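PDB 3CDD: prophage MuSo2, 43 kDa tail protein from Shewanella oneidensis, which probably forms part of the baseplate of a Mu-like contractile phage tail, as a GpP-type protein that assembles into a trimer. Local coordinates for residues N46-K51 and S87-S92. Sequence-based numbering, arbitrary orientation.
Sequences NDAQYK and STITIS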
loop_
_atom_site.group_PDB
_atom_site.type_symbol
_atom_site.label_atom_id
_atom_site.label_comp_id
_atom_site.label_asym_id
_atom_site.label_seq_id
_atom_site.Cartn_x
_atom_site.Cartn_y
_atom_site.Cartn_z
ATOM N N ASN A 46 -7.497 7.507 37.468
ATOM C CA ASN A 46 -8.099 6.428 36.674
ATOM C C ASN A 46 -9.596 6.691 36.502
ATOM O O ASN A 46 -10.420 5.766 36.453
ATOM C CB ASN A 46 -7.843 5.065 37.333
ATOM C CG ASN A 46 -7.520 3.974 36.331
ATOM O OD1 ASN A 46 -7.024 4.238 35.226
ATOM N ND2 ASN A 46 -7.777 2.724 36.724
ATOM N N ASP A 47 -9.922 7.977 36.386
ATOM C CA ASP A 47 -11.296 8.441 36.383
ATOM C C ASP A 47 -11.571 9.347 35.188
ATOM O O ASP A 47 -12.414 10.228 35.239
ATOM C CB ASP A 47 -11.604 9.143 37.717
ATOM C CG ASP A 47 -10.657 10.304 38.014
ATOM O OD1 ASP A 47 -9.653 10.498 37.289
ATOM O OD2 ASP A 47 -10.926 11.032 38.985
ATOM N N ALA A 48 -10.840 9.112 34.107
ATOM C CA ALA A 48 -10.988 9.860 32.864
ATOM C C ALA A 48 -12.427 9.865 32.343
ATOM O O ALA A 48 -12.896 10.865 31.805
ATOM C CB ALA A 48 -10.064 9.288 31.812
ATOM N N GLN A 49 -13.127 8.748 32.495
ATOM C CA GLN A 49 -14.450 8.607 31.889
ATOM C C GLN A 49 -15.527 9.426 32.613
ATOM O O GLN A 49 -16.629 9.613 32.091
ATOM C CB GLN A 49 -14.816 7.126 31.775
ATOM C CG GLN A 49 -13.871 6.365 30.828
ATOM C CD GLN A 49 -14.246 4.915 30.629
ATOM O OE1 GLN A 49 -15.424 4.540 30.708
ATOM N NE2 GLN A 49 -13.249 4.088 30.353
ATOM N N TYR A 50 -15.195 9.924 33.809
ATOM C CA TYR A 50 -16.101 10.810 34.569
ATOM C C TYR A 50 -15.690 12.288 34.462
ATOM O O TYR A 50 -16.215 13.131 35.180
ATOM C CB TYR A 50 -16.179 10.370 36.047
ATOM C CG TYR A 50 -16.307 8.870 36.223
ATOM C CD1 TYR A 50 -17.551 8.233 36.143
ATOM C CD2 TYR A 50 -15.179 8.083 36.452
ATOM C CE1 TYR A 50 -17.662 6.842 36.297
ATOM C CE2 TYR A 50 -15.272 6.703 36.599
ATOM C CZ TYR A 50 -16.509 6.086 36.514
ATOM O OH TYR A 50 -16.572 4.713 36.666
ATOM N N LYS A 51 -14.761 12.591 33.553
ATOM C CA LYS A 51 -14.090 13.902 33.520
ATOM C C LYS A 51 -13.944 14.494 32.118
ATOM O O LYS A 51 -12.957 15.190 31.828
ATOM C CB LYS A 51 -12.721 13.831 34.240
ATOM C CG LYS A 51 -12.845 13.674 35.767
ATOM C CD LYS A 51 -11.556 13.881 36.527
ATOM C CE LYS A 51 -11.878 14.182 37.995
ATOM N NZ LYS A 51 -10.724 13.967 38.943
ATOM N N SER A 87 -7.683 6.155 31.985
ATOM C CA SER A 87 -6.806 7.207 32.475
ATOM C C SER A 87 -6.368 8.195 31.373
ATOM O O SER A 87 -5.386 8.911 31.545
ATOM C CB SER A 87 -5.583 6.561 33.129
ATOM O OG SER A 87 -4.907 5.752 32.194
ATOM N N THR A 88 -7.120 8.240 30.268
ATOM C CA THR A 88 -6.745 8.984 29.061
ATOM C C THR A 88 -7.986 9.531 28.390
ATOM O O THR A 88 -8.992 8.839 28.287
ATOM C CB THR A 88 -5.990 8.097 28.020
ATOM O OG1 THR A 88 -5.051 7.253 28.692
ATOM C CG2 THR A 88 -5.222 8.939 27.008
ATOM N N ILE A 89 -7.919 10.787 27.975
ATOM C CA ILE A 89 -8.859 11.329 26.986
ATOM C C ILE A 89 -8.033 12.031 25.914
ATOM O O ILE A 89 -7.233 12.933 26.212
ATOM C CB ILE A 89 -9.913 12.305 27.575
ATOM C CG1 ILE A 89 -10.756 11.618 28.647
ATOM C CG2 ILE A 89 -10.846 12.837 26.456
ATOM C CD1 ILE A 89 -11.673 12.571 29.462
ATOM N N THR A 90 -8.214 11.595 24.672
ATOM C CA THR A 90 -7.523 12.177 23.536
ATOM C C THR A 90 -8.578 12.653 22.565
ATOM O O THR A 90 -9.440 11.867 22.139
ATOM C CB THR A 90 -6.652 11.128 22.829
ATOM O OG1 THR A 90 -5.808 10.490 23.792
ATOM C CG2 THR A 90 -5.799 11.746 21.737
ATOM N N ILE A 91 -8.531 13.939 22.239
ATOM C CA ILE A 91 -9.359 14.482 21.160
ATOM C C ILE A 91 -8.439 15.025 20.075
ATOM O O ILE A 91 -7.405 15.595 20.361
ATOM C CB ILE A 91 -10.304 15.601 21.634
ATOM C CG1 ILE A 91 -9.509 16.779 22.216
ATOM C CG2 ILE A 91 -11.309 15.079 22.673
ATOM C CD1 ILE A 91 -10.005 18.123 21.734
ATOM N N SER A 92 -8.770 14.772 18.823
ATOM C CA SER A 92 -8.031 15.388 17.739
ATOM C C SER A 92 -8.973 15.662 16.597
ATOM O O SER A 92 -10.009 14.982 16.443
ATOM C CB SER A 92 -6.780 14.579 17.313
ATOM O OG SER A 92 -7.036 13.416 16.558
#
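Ala-48 and Ile-89 make the compact, buried half of this contact. The methyl CB of Ala-48 points at the start of strand 88-97 and rests against its backbone, 3.5 Å from Thr-88 N, and the same methyl meets Ile-89 CG1 at 4.0 Å. With CG1 beside its own backbone N (chi1 -59°) and the chain extended beyond it, Ile-89 carries CD1 to the carbonyl oxygens of the short 3-10 turn. There the methyl lies 3.1 Å from Ala-48 O, a tight van der Waals approach to a carbonyl oxygen whose hydrogen bond comes from Lys-51 N, and it reaches Lys-51 O more distantly at 3.8 Å. Phe-53 packs on the same isoleucine, as does Ile-311 of the second subunit, so the loop and a neighbouring chain together cover this apolar side chain.

Toward the solvent the fit is looser and more polar. Asn-46 reaches across with its amide oxygen, OD1 lying 3.4 Å from Ser-87 CB, a van der Waals touch. Ser-87 OG is hydrogen-bonded instead to Lys-42 NZ, which also serves Thr-88 OG1. On the outer side of the turn, Lys-51 NZ folds back to Asp-47 OD2 in a 2.9 Å salt bridge, approaching from the syn side but 34° out of the carboxylate plane. A backbone hydrogen bond between Ala-48 and Glu-86 adds a further tie between the loop and the turn leading into strand 88-97. Methyl-against-backbone packing of a 3-10 turn on the first residues of a strand thus joins the 34-42 to 62-67 connection to the antiparallel 70-84/88-97 hairpin, within the phage-barrel-type N-terminal domain of the GpP family.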